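Local coordinates for amino acid ABC superfamily ATP binding cassette transporter, binding protein (Streptococcus pneumoniae, PDB 4H5G) that probably captures amino acids such as L-arginine, to which it is bound here, and delivers them to an ABC transporter for import, at residues Y98-I103 with G197-V202; K116-L121 with A188-K193; E6-K11 with D50-K55; T68-G73 with A203-S208. All coordinates share one frame; numbering follows the deposited sequence. Where two conformers were deposited one is given.

How the contacts relate
The centre of contact 1 lies about 9 Å from the centre of the chain, where two connections run between the halves of this type II periplasmic binding protein fold. Contact 2 packs a helix start against the loop after strand 185-187, in the half built round strands 103-108, 125-129, 146-150 and 167-171. Contacts 3 and 4 lie in the other half, their centres about 17 Å apart, against about 46 Å between those of contacts 2 and 3. Contact 3 closes first along the chain; contact 4 encloses contact 1, which encloses contact 2. Segment 197-202 runs into strand 203-205, so contacts 1 and 4 share one run of chain, while Ile103 of contact 1 packs on Ser191 of contact 2.

Contact 1 of 4, residues Y98-I103 with G197-V202; sequences YYENKI and GDANAV
Tyr98 meets Asn200 through backbone and ring. Tyr98 N donates to Asn200 O at 3.0 Å. A chi1 of 60° sets CG between backbone N and carbonyl carbon, turning the ring across segment 197-202, where Asn200 CB makes a CH-pi contact 4.0 Å from the Tyr98 ring centroid. Asn200 O, offset toward the rim, also lies over the ring. Val202 N sits at the ring edge, and a water joins the phenol OH to Ala201 O, so tyrosine offers a broad face and a polar end.

The carbonyl of Tyr99 is gripped twice: Asn200 N approaches Tyr99 O almost in line with the carbonyl at 2.8 Å, while Asn200 ND2 comes from above the carbonyl plane at 3.0 Å. The Tyr99 ring leads away, its hydroxyl bonding to Gln229. Glu100 CB rests on Ala199 CB at 3.7 Å, a methyl small enough for close backbones. Asn101 OD1 accepts a hydrogen bond from Asn200 ND2 at 2.8 Å and lies in the amide plane of Asn200; Asn101 ND2 donates to Lys102 O and Asp171.

The Asn200 side chain comes within about 4 Å (nearest atoms) of the bound arginine, so the crossing passes beside the ligand site. Tyr99 and Asn200 form a single antiparallel bridge, consistent with the pair of connections that joins the lobes in type II periplasmic binding proteins and probably serves as their hinge.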
# COMPACT_ATOMS: atom_id res chain seq x y z
N TYR A 98 6.39 -8.86 4.13
CA TYR A 98 7.54 -8.47 3.32
C TYR A 98 8.12 -7.12 3.72
O TYR A 98 9.29 -6.83 3.42
CB TYR A 98 7.19 -8.49 1.82
CG TYR A 98 6.08 -7.58 1.37
CD1 TYR A 98 6.32 -6.24 1.09
CD2 TYR A 98 4.78 -8.07 1.19
CE1 TYR A 98 5.31 -5.40 0.65
CE2 TYR A 98 3.75 -7.22 0.74
CZ TYR A 98 4.03 -5.90 0.47
OH TYR A 98 3.03 -5.05 0.01
N TYR A 99 7.32 -6.30 4.39
CA TYR A 99 7.81 -5.00 4.89
C TYR A 99 6.91 -4.48 6.00
O TYR A 99 5.69 -4.59 5.93
CB TYR A 99 7.84 -3.96 3.76
CG TYR A 99 8.78 -2.80 4.04
CD1 TYR A 99 10.15 -2.99 4.08
CD2 TYR A 99 8.30 -1.52 4.26
CE1 TYR A 99 11.03 -1.94 4.33
CE2 TYR A 99 9.17 -0.47 4.51
CZ TYR A 99 10.53 -0.69 4.55
OH TYR A 99 11.40 0.35 4.79
N GLU A 100 7.53 -3.90 7.02
CA GLU A 100 6.79 -3.33 8.14
C GLU A 100 7.16 -1.86 8.28
O GLU A 100 8.34 -1.51 8.28
CB GLU A 100 7.10 -4.09 9.43
CG GLU A 100 6.47 -3.47 10.66
CD GLU A 100 6.66 -4.31 11.91
OE1 GLU A 100 7.12 -5.47 11.78
OE2 GLU A 100 6.36 -3.82 13.00
N ASN A 101 6.15 -1.01 8.39
CA ASN A 101 6.40 0.43 8.52
C ASN A 101 5.37 1.10 9.43
O ASN A 101 4.39 0.48 9.85
CB ASN A 101 6.43 1.10 7.14
CG ASN A 101 5.18 0.85 6.35
OD1 ASN A 101 5.16 0.02 5.43
ND2 ASN A 101 4.11 1.55 6.71
N LYS A 102 5.62 2.37 9.74
CA LYS A 102 4.73 3.16 10.59
C LYS A 102 3.66 3.83 9.75
O LYS A 102 3.67 3.75 8.52
CB LYS A 102 5.53 4.23 11.32
CG LYS A 102 6.65 3.68 12.16
CD LYS A 102 6.11 2.76 13.24
CE LYS A 102 7.23 2.26 14.13
NZ LYS A 102 8.04 3.39 14.65
N ILE A 103 2.74 4.51 10.43
CA ILE A 103 1.68 5.24 9.76
C ILE A 103 1.77 6.71 10.19
O ILE A 103 1.99 7.00 11.37
CB ILE A 103 0.31 4.63 10.09
CG1 ILE A 103 0.36 3.13 9.76
CG2 ILE A 103 -0.80 5.36 9.34
CD1 ILE A 103 -0.88 2.35 10.07
N GLY A 197 2.07 -5.52 15.60
CA GLY A 197 2.05 -6.40 14.44
C GLY A 197 1.54 -5.59 13.25
O GLY A 197 1.74 -4.38 13.18
N ASP A 198 0.87 -6.28 12.33
CA ASP A 198 0.35 -5.66 11.11
C ASP A 198 1.42 -4.98 10.27
O ASP A 198 1.66 -3.77 10.36
CB ASP A 198 -0.85 -4.77 11.42
CG ASP A 198 -1.95 -5.53 12.13
OD1 ASP A 198 -1.63 -6.56 12.75
OD2 ASP A 198 -3.13 -5.12 12.06
N ALA A 199 2.06 -5.82 9.48
CA ALA A 199 3.05 -5.43 8.50
C ALA A 199 2.38 -5.65 7.16
O ALA A 199 1.32 -6.27 7.10
CB ALA A 199 4.25 -6.33 8.64
N ASN A 200 3.00 -5.17 6.08
CA ASN A 200 2.52 -5.46 4.73
C ASN A 200 2.74 -6.92 4.35
O ASN A 200 3.81 -7.46 4.58
CB ASN A 200 3.26 -4.57 3.73
CG ASN A 200 3.08 -3.12 4.04
OD1 ASN A 200 1.99 -2.56 3.87
ND2 ASN A 200 4.14 -2.48 4.54
N ALA A 201 1.74 -7.55 3.76
CA ALA A 201 1.90 -8.92 3.26
C ALA A 201 1.11 -9.11 1.98
O ALA A 201 0.27 -8.29 1.64
CB ALA A 201 1.47 -9.92 4.33
N VAL A 202 1.39 -10.19 1.27
CA VAL A 202 0.66 -10.53 0.04
C VAL A 202 -0.58 -11.29 0.47
O VAL A 202 -0.47 -12.22 1.25
CB VAL A 202 1.54 -11.44 -0.84
CG1 VAL A 202 0.73 -11.95 -2.04
CG2 VAL A 202 2.82 -10.70 -1.30
O HOH W 1 0.43 -6.14 -0.14
O HOH W 2 3.45 -2.08 8.10

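Contact 2 of 4, residues K116-L121 with A188-K193; sequences KDLTSL and ATVSLK
Val190 fills the centre of this contact, its two methyls set against Leu118 and Leu121 at the start of helix 118-122. With chi1 at 53°, CG1 stands between the backbone N and the carbonyl carbon and meets Leu121 CD1 tip to tip at 3.6 Å. The other methyl, CG2, touches Leu118 CD2 at 3.5 Å, while CB lies against the carbonyl of Lys116. A beta-branched residue suits the place because its methyls serve two leucines.

Leu118 slants across both partners: its CD2 also presses on Leu192 CD2 at 3.4 Å, closer than usual for carbons, so the packing here is tight. Leu192 also touches Met137 of helix 133-141 and Phe105 of strand 103-108.

Lys116 lies alongside Thr189, pointing the same way, with its ammonium turned to Glu113 O. A water donates to Lys116 O at 2.8 Å and is hydrogen-bonded to Thr189 OG1 at 2.6 Å, with a weak bond to Thr189 O. Asp117 caps the helix, OD1 accepting from Ser120 N at 2.8 Å.

Close packing of branched apolar side chains, with the water as polar link at the solvent-facing side by Lys116 and Thr189, joins the helix start to the loop.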
# COMPACT_ATOMS: atom_id res chain seq x y z
N LYS A 116 1.18 19.13 16.56
CA LYS A 116 2.11 18.42 17.43
C LYS A 116 1.48 17.33 18.26
O LYS A 116 2.19 16.44 18.74
CB LYS A 116 2.86 19.40 18.33
CG LYS A 116 3.99 20.07 17.61
CD LYS A 116 5.09 20.46 18.56
CE LYS A 116 5.35 21.93 18.44
NZ LYS A 116 4.04 22.61 18.42
N ASP A 117 0.17 17.39 18.47
CA ASP A 117 -0.50 16.38 19.27
C ASP A 117 -1.80 15.93 18.63
O ASP A 117 -2.21 16.48 17.60
CB ASP A 117 -0.73 16.87 20.71
CG ASP A 117 -1.77 17.99 20.80
OD1 ASP A 117 -2.15 18.59 19.77
OD2 ASP A 117 -2.22 18.26 21.93
N LEU A 118 -2.44 14.94 19.22
CA LEU A 118 -3.71 14.45 18.68
C LEU A 118 -4.84 15.45 18.87
O LEU A 118 -5.75 15.53 18.05
CB LEU A 118 -4.08 13.11 19.32
CG LEU A 118 -3.09 11.99 19.04
CD1 LEU A 118 -3.69 10.65 19.43
CD2 LEU A 118 -2.69 11.99 17.58
N THR A 119 -4.79 16.23 19.95
CA THR A 119 -5.83 17.22 20.20
C THR A 119 -5.88 18.24 19.06
O THR A 119 -6.95 18.62 18.61
CB THR A 119 -5.65 17.93 21.58
OG1 THR A 119 -5.76 16.95 22.62
CG2 THR A 119 -6.70 19.01 21.79
N SER A 120 -4.72 18.64 18.57
CA SER A 120 -4.67 19.58 17.45
C SER A 120 -5.25 18.97 16.16
O SER A 120 -5.91 19.67 15.40
CB SER A 120 -3.25 20.10 17.23
OG SER A 120 -2.39 19.06 16.80
N LEU A 121 -5.00 17.69 15.93
CA LEU A 121 -5.51 17.00 14.72
C LEU A 121 -7.01 16.80 14.83
O LEU A 121 -7.72 16.80 13.83
CB LEU A 121 -4.84 15.64 14.55
CG LEU A 121 -3.40 15.61 14.10
CD1 LEU A 121 -2.86 14.20 14.16
CD2 LEU A 121 -3.27 16.18 12.69
N ALA A 188 4.05 15.05 9.47
CA ALA A 188 3.76 15.60 10.80
C ALA A 188 4.58 14.85 11.85
O ALA A 188 4.94 13.70 11.64
CB ALA A 188 2.28 15.51 11.11
N THR A 189 4.86 15.50 12.98
CA THR A 189 5.63 14.87 14.06
C THR A 189 4.74 14.08 15.03
O THR A 189 5.23 13.52 16.01
CB THR A 189 6.41 15.90 14.88
OG1 THR A 189 5.50 16.86 15.42
CG2 THR A 189 7.45 16.61 14.02
N VAL A 190 3.44 14.08 14.76
CA VAL A 190 2.49 13.40 15.64
C VAL A 190 2.03 12.14 14.92
O VAL A 190 1.87 12.15 13.71
CB VAL A 190 1.27 14.31 15.92
CG1 VAL A 190 0.64 14.82 14.62
CG2 VAL A 190 0.25 13.60 16.76
N SER A 191 1.84 11.05 15.65
CA SER A 191 1.29 9.84 15.03
C SER A 191 0.30 9.13 15.95
O SER A 191 0.37 9.26 17.17
CB SER A 191 2.40 8.89 14.57
OG SER A 191 3.18 8.46 15.66
N LEU A 192 -0.62 8.39 15.35
CA LEU A 192 -1.62 7.65 16.11
C LEU A 192 -1.00 6.42 16.75
O LEU A 192 0.07 5.97 16.34
CB LEU A 192 -2.80 7.26 15.22
CG LEU A 192 -3.69 8.46 14.87
CD1 LEU A 192 -4.94 8.03 14.15
CD2 LEU A 192 -4.06 9.20 16.13
N LYS A 193 -1.67 5.87 17.76
CA LYS A 193 -1.24 4.61 18.36
C LYS A 193 -1.48 3.49 17.36
O LYS A 193 -2.59 3.36 16.85
CB LYS A 193 -2.04 4.36 19.64
CG LYS A 193 -1.80 3.00 20.27
CD LYS A 193 -2.72 2.75 21.46
CE LYS A 193 -2.17 3.38 22.73
NZ LYS A 193 -2.85 2.82 23.93
O HOH W 3 4.88 16.33 17.88

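Contact 3 of 4, residues E6-K11 with D50-K55; sequences EAIKQK and DELGVK. With EDO (1,2-ethanediol), chain K.
The flat groups where Ile8 and Lys9 meet Leu52 and Val54 are peptide groups rather than rings. The carbonyl oxygen of Ile8 has Val54 CG1 against it at 3.8 Å, a plain van der Waals touch. The carbonyl oxygen of Leu52 is more heavily engaged: two waters donate to it, one at 2.7 Å from Leu52 O, and both also accept from Lys9 NZ. The nearer of them to the ammonium lies 2.7 Å from Lys9 NZ, so lysine and carbonyl are joined by a pair of water bridges rather than by direct contact. Bends at chi3 and chi4, 66° and 71°, curl the lysine chain back so that its tip faces the helix end. On the same helix end, the flat carboxylate of Glu51 accepts a hydrogen bond from a 1,2-ethanediol, probably from the crystallisation liquor, O1 lying 2.8 Å from Glu51 OE2.

Beneath the polar fringe the side chains are aliphatic. Ile8 CG2 lies 3.9 Å from Val54 CG2, the two side chains crossing at about a right angle, and Ile8 CG2 also reaches Leu52 CD1. Leu14 of strand 13-18 packs on all three, so branched residues suit this side of both segments. Gly53, with positive phi, is the C' residue of the Schellman motif that ends helix 40-52, and the turn brings Val54 round to face helix 4-11.

Apolar branches thus make the direct contact, whereas the lysine meets the helix end through water; its positive charge would be expected to interact favourably with the carbonyl-rich C-terminus of helix 40-52.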
# COMPACT_ATOMS: atom_id res chain seq x y z
N GLU A 6 -0.40 -25.18 -10.18
CA GLU A 6 -0.58 -25.79 -11.51
C GLU A 6 -1.51 -24.94 -12.38
O GLU A 6 -1.31 -24.84 -13.60
CB GLU A 6 -1.14 -27.21 -11.40
CG GLU A 6 -0.24 -28.20 -10.68
CD GLU A 6 0.53 -29.11 -11.63
OE1 GLU A 6 0.60 -28.80 -12.84
OE2 GLU A 6 1.05 -30.15 -11.16
N ALA A 7 -2.53 -24.34 -11.77
CA ALA A 7 -3.49 -23.53 -12.52
C ALA A 7 -2.81 -22.27 -13.05
O ALA A 7 -3.05 -21.86 -14.19
CB ALA A 7 -4.69 -23.16 -11.66
N ILE A 8 -1.96 -21.67 -12.23
CA ILE A 8 -1.19 -20.49 -12.64
C ILE A 8 -0.24 -20.86 -13.78
O ILE A 8 -0.14 -20.14 -14.80
CB ILE A 8 -0.45 -19.85 -11.44
CG1 ILE A 8 -1.45 -19.06 -10.58
CG2 ILE A 8 0.68 -18.94 -11.92
CD1 ILE A 8 -1.00 -18.82 -9.13
N LYS A 9 0.46 -21.98 -13.64
CA LYS A 9 1.35 -22.45 -14.70
C LYS A 9 0.63 -22.72 -16.01
O LYS A 9 1.15 -22.44 -17.10
CB LYS A 9 2.09 -23.72 -14.26
CG LYS A 9 3.11 -23.50 -13.15
CD LYS A 9 3.64 -24.86 -12.68
CE LYS A 9 4.44 -25.54 -13.78
NZ LYS A 9 5.75 -24.87 -14.04
N GLN A 10 -0.57 -23.28 -15.91
CA GLN A 10 -1.34 -23.60 -17.09
C GLN A 10 -1.78 -22.36 -17.86
O GLN A 10 -1.71 -22.34 -19.08
CB GLN A 10 -2.59 -24.39 -16.73
CG GLN A 10 -3.61 -24.36 -17.84
CD GLN A 10 -4.68 -25.38 -17.67
OE1 GLN A 10 -5.84 -25.04 -17.41
NE2 GLN A 10 -4.31 -26.64 -17.82
N LYS A 11 -2.24 -21.35 -17.14
CA LYS A 11 -2.73 -20.15 -17.81
C LYS A 11 -1.57 -19.26 -18.24
O LYS A 11 -1.73 -18.34 -19.05
CB LYS A 11 -3.78 -19.40 -16.96
CG LYS A 11 -3.23 -18.71 -15.76
CD LYS A 11 -4.35 -18.22 -14.86
CE LYS A 11 -3.81 -17.18 -13.87
NZ LYS A 11 -4.71 -16.97 -12.72
N ASP A 50 8.44 -14.65 -11.75
CA ASP A 50 9.67 -15.26 -12.26
C ASP A 50 9.95 -16.62 -11.61
O ASP A 50 10.39 -17.55 -12.27
CB ASP A 50 10.89 -14.34 -12.04
CG ASP A 50 10.87 -13.10 -12.93
OD1 ASP A 50 10.08 -13.06 -13.89
OD2 ASP A 50 11.66 -12.17 -12.67
N GLU A 51 9.72 -16.70 -10.31
CA GLU A 51 9.94 -17.96 -9.59
C GLU A 51 9.01 -19.04 -10.13
O GLU A 51 9.41 -20.20 -10.28
CB GLU A 51 9.71 -17.77 -8.09
CG GLU A 51 10.15 -18.94 -7.22
CD GLU A 51 11.66 -19.03 -7.08
OE1 GLU A 51 12.33 -17.98 -7.01
OE2 GLU A 51 12.19 -20.15 -7.05
N LEU A 52 7.77 -18.66 -10.44
CA LEU A 52 6.77 -19.60 -10.95
C LEU A 52 6.95 -19.92 -12.42
O LEU A 52 6.36 -20.88 -12.94
CB LEU A 52 5.36 -19.05 -10.71
CG LEU A 52 4.91 -19.08 -9.25
CD1 LEU A 52 3.68 -18.19 -9.05
CD2 LEU A 52 4.61 -20.52 -8.81
N GLY A 53 7.75 -19.10 -13.10
CA GLY A 53 8.01 -19.27 -14.52
C GLY A 53 6.87 -18.79 -15.41
O GLY A 53 6.63 -19.37 -16.46
N VAL A 54 6.16 -17.74 -14.98
CA VAL A 54 5.01 -17.22 -15.74
C VAL A 54 5.10 -15.70 -15.91
O VAL A 54 5.91 -15.04 -15.26
CB VAL A 54 3.67 -17.56 -15.06
CG1 VAL A 54 3.48 -19.07 -14.95
CG2 VAL A 54 3.56 -16.90 -13.67
N LYS A 55 4.27 -15.16 -16.79
CA LYS A 55 4.21 -13.71 -16.99
C LYS A 55 3.49 -13.05 -15.83
O LYS A 55 2.59 -13.63 -15.22
CB LYS A 55 3.48 -13.38 -18.29
CG LYS A 55 4.15 -13.90 -19.55
CD LYS A 55 3.63 -13.18 -20.79
CE LYS A 55 2.26 -13.69 -21.21
NZ LYS A 55 1.70 -12.90 -22.35
C1 EDO K . 15.72 -21.83 -6.43
O1 EDO K . 14.33 -21.87 -6.79
C2 EDO K . 15.90 -21.32 -5.00
O2 EDO K . 16.16 -22.41 -4.10
O HOH W 4 6.85 -23.25 -11.83
O HOH W 5 5.66 -22.46 -15.31

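Contact 4 of 4, residues T68-G73 with A203-S208; sequences TSLQTG and ALRKNS. With ACT (acetate ion), chain G.
Arg205 crosses to the carbonyl of Leu70. CB sits near an acetate ion, probably from the crystallisation liquor, 3.9 Å from its O. CG passes the helix end, 3.5 Å from Leu70 O, and CD is closer still at 3.3 Å from Leu70 O, with Gln71 O also beside it. A bend at chi3 of -61° then turns the guanidinium so that different parts of its edge serve different partners. NE donates to acetate O at 2.9 Å, a nearly straight bond, while NH2 makes a weak one to acetate OXT. NH1 donates to Leu70 O at 2.9 Å, with the oxygen in the guanidinium plane, and also bonds to Ala75 O. Leu70 O takes a second bond from Gly73 N, part of the Schellman motif that closes the helix. An arginine suits this end because NH1 can donate to both Leu70 O and Ala75 O near the helix terminus.

Leu70 CD2 meanwhile packs on Ala203 CB at 3.7 Å, where a small residue admits the leucine. Helix 66-71 thus lies on strand 203-205, with Phe92 and Ala78 also touching Leu70; the strand pairs antiparallel with 92-94, and Leu204 turns away from this helix onto helix 209-225.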
# COMPACT_ATOMS: atom_id res chain seq x y z
N THR A 68 -11.63 -7.52 -2.59
CA THR A 68 -12.84 -8.11 -3.16
C THR A 68 -12.54 -8.79 -4.49
O THR A 68 -13.07 -9.86 -4.79
CB THR A 68 -13.95 -7.05 -3.33
OG1 THR A 68 -14.34 -6.56 -2.03
CG2 THR A 68 -15.18 -7.63 -4.04
N SER A 69 -11.70 -8.17 -5.31
CA SER A 69 -11.36 -8.76 -6.61
C SER A 69 -10.58 -10.06 -6.44
O SER A 69 -10.74 -10.99 -7.22
CB SER A 69 -10.58 -7.77 -7.49
OG SER A 69 -9.30 -7.51 -6.97
N LEU A 70 -9.72 -10.11 -5.42
CA LEU A 70 -9.01 -11.36 -5.11
C LEU A 70 -10.01 -12.40 -4.66
O LEU A 70 -10.02 -13.53 -5.15
CB LEU A 70 -7.98 -11.12 -4.00
CG LEU A 70 -7.32 -12.36 -3.37
CD1 LEU A 70 -6.42 -13.12 -4.37
CD2 LEU A 70 -6.50 -11.95 -2.13
N GLN A 71 -10.90 -12.00 -3.76
CA GLN A 71 -11.88 -12.92 -3.18
C GLN A 71 -12.78 -13.56 -4.25
O GLN A 71 -13.11 -14.75 -4.18
CB GLN A 71 -12.75 -12.17 -2.16
CG GLN A 71 -13.72 -13.04 -1.37
CD GLN A 71 -14.56 -12.23 -0.37
OE1 GLN A 71 -15.29 -12.79 0.44
NE2 GLN A 71 -14.44 -10.91 -0.44
N THR A 72 -13.16 -12.77 -5.25
CA THR A 72 -14.11 -13.27 -6.26
C THR A 72 -13.44 -13.89 -7.50
O THR A 72 -14.13 -14.24 -8.46
CB THR A 72 -15.10 -12.18 -6.70
OG1 THR A 72 -14.38 -11.13 -7.36
CG2 THR A 72 -15.83 -11.60 -5.49
N GLY A 73 -12.12 -13.98 -7.48
CA GLY A 73 -11.39 -14.72 -8.50
C GLY A 73 -10.87 -13.93 -9.69
O GLY A 73 -10.48 -14.52 -10.71
N ALA A 203 -1.75 -10.90 -0.05
CA ALA A 203 -3.00 -11.60 0.27
C ALA A 203 -3.29 -12.70 -0.76
O ALA A 203 -3.05 -12.52 -1.96
CB ALA A 203 -4.17 -10.61 0.34
N LEU A 204 -3.80 -13.83 -0.27
CA LEU A 204 -4.25 -14.95 -1.12
C LEU A 204 -5.62 -15.40 -0.67
O LEU A 204 -6.00 -15.18 0.48
CB LEU A 204 -3.31 -16.15 -0.98
CG LEU A 204 -1.81 -15.93 -1.11
CD1 LEU A 204 -1.17 -15.63 0.27
CD2 LEU A 204 -1.15 -17.15 -1.78
N ARG A 205 -6.36 -16.08 -1.54
CA ARG A 205 -7.59 -16.73 -1.07
C ARG A 205 -7.22 -17.85 -0.10
O ARG A 205 -6.12 -18.41 -0.17
CB ARG A 205 -8.44 -17.25 -2.24
CG ARG A 205 -9.10 -16.13 -3.07
CD ARG A 205 -10.02 -16.70 -4.15
NE ARG A 205 -9.27 -17.53 -5.10
CZ ARG A 205 -8.59 -17.05 -6.13
NH1 ARG A 205 -8.56 -15.75 -6.37
NH2 ARG A 205 -7.93 -17.89 -6.94
N LYS A 206 -8.13 -18.19 0.80
CA LYS A 206 -7.85 -19.26 1.77
C LYS A 206 -7.63 -20.60 1.07
O LYS A 206 -8.05 -20.78 -0.07
CB LYS A 206 -8.97 -19.36 2.82
CG LYS A 206 -8.97 -18.16 3.75
CD LYS A 206 -9.48 -18.52 5.13
CE LYS A 206 -9.26 -17.38 6.11
NZ LYS A 206 -7.91 -17.42 6.71
N ASN A 207 -6.93 -21.51 1.74
CA ASN A 207 -6.60 -22.82 1.17
C ASN A 207 -5.77 -22.74 -0.10
O ASN A 207 -6.00 -23.48 -1.06
CB ASN A 207 -7.86 -23.66 0.92
CG ASN A 207 -8.73 -23.78 2.16
OD1 ASN A 207 -8.23 -23.92 3.27
ND2 ASN A 207 -10.04 -23.69 1.96
N SER A 208 -4.80 -21.82 -0.11
CA SER A 208 -3.87 -21.70 -1.22
C SER A 208 -2.45 -21.98 -0.72
O SER A 208 -1.51 -21.27 -1.09
CB SER A 208 -3.94 -20.30 -1.84
OG SER A 208 -5.26 -19.97 -2.25
C ACT G . -9.26 -20.75 -5.54
O ACT G . -9.54 -20.36 -4.38
OXT ACT G . -8.06 -21.06 -5.75
CH3 ACT G . -10.31 -20.86 -6.61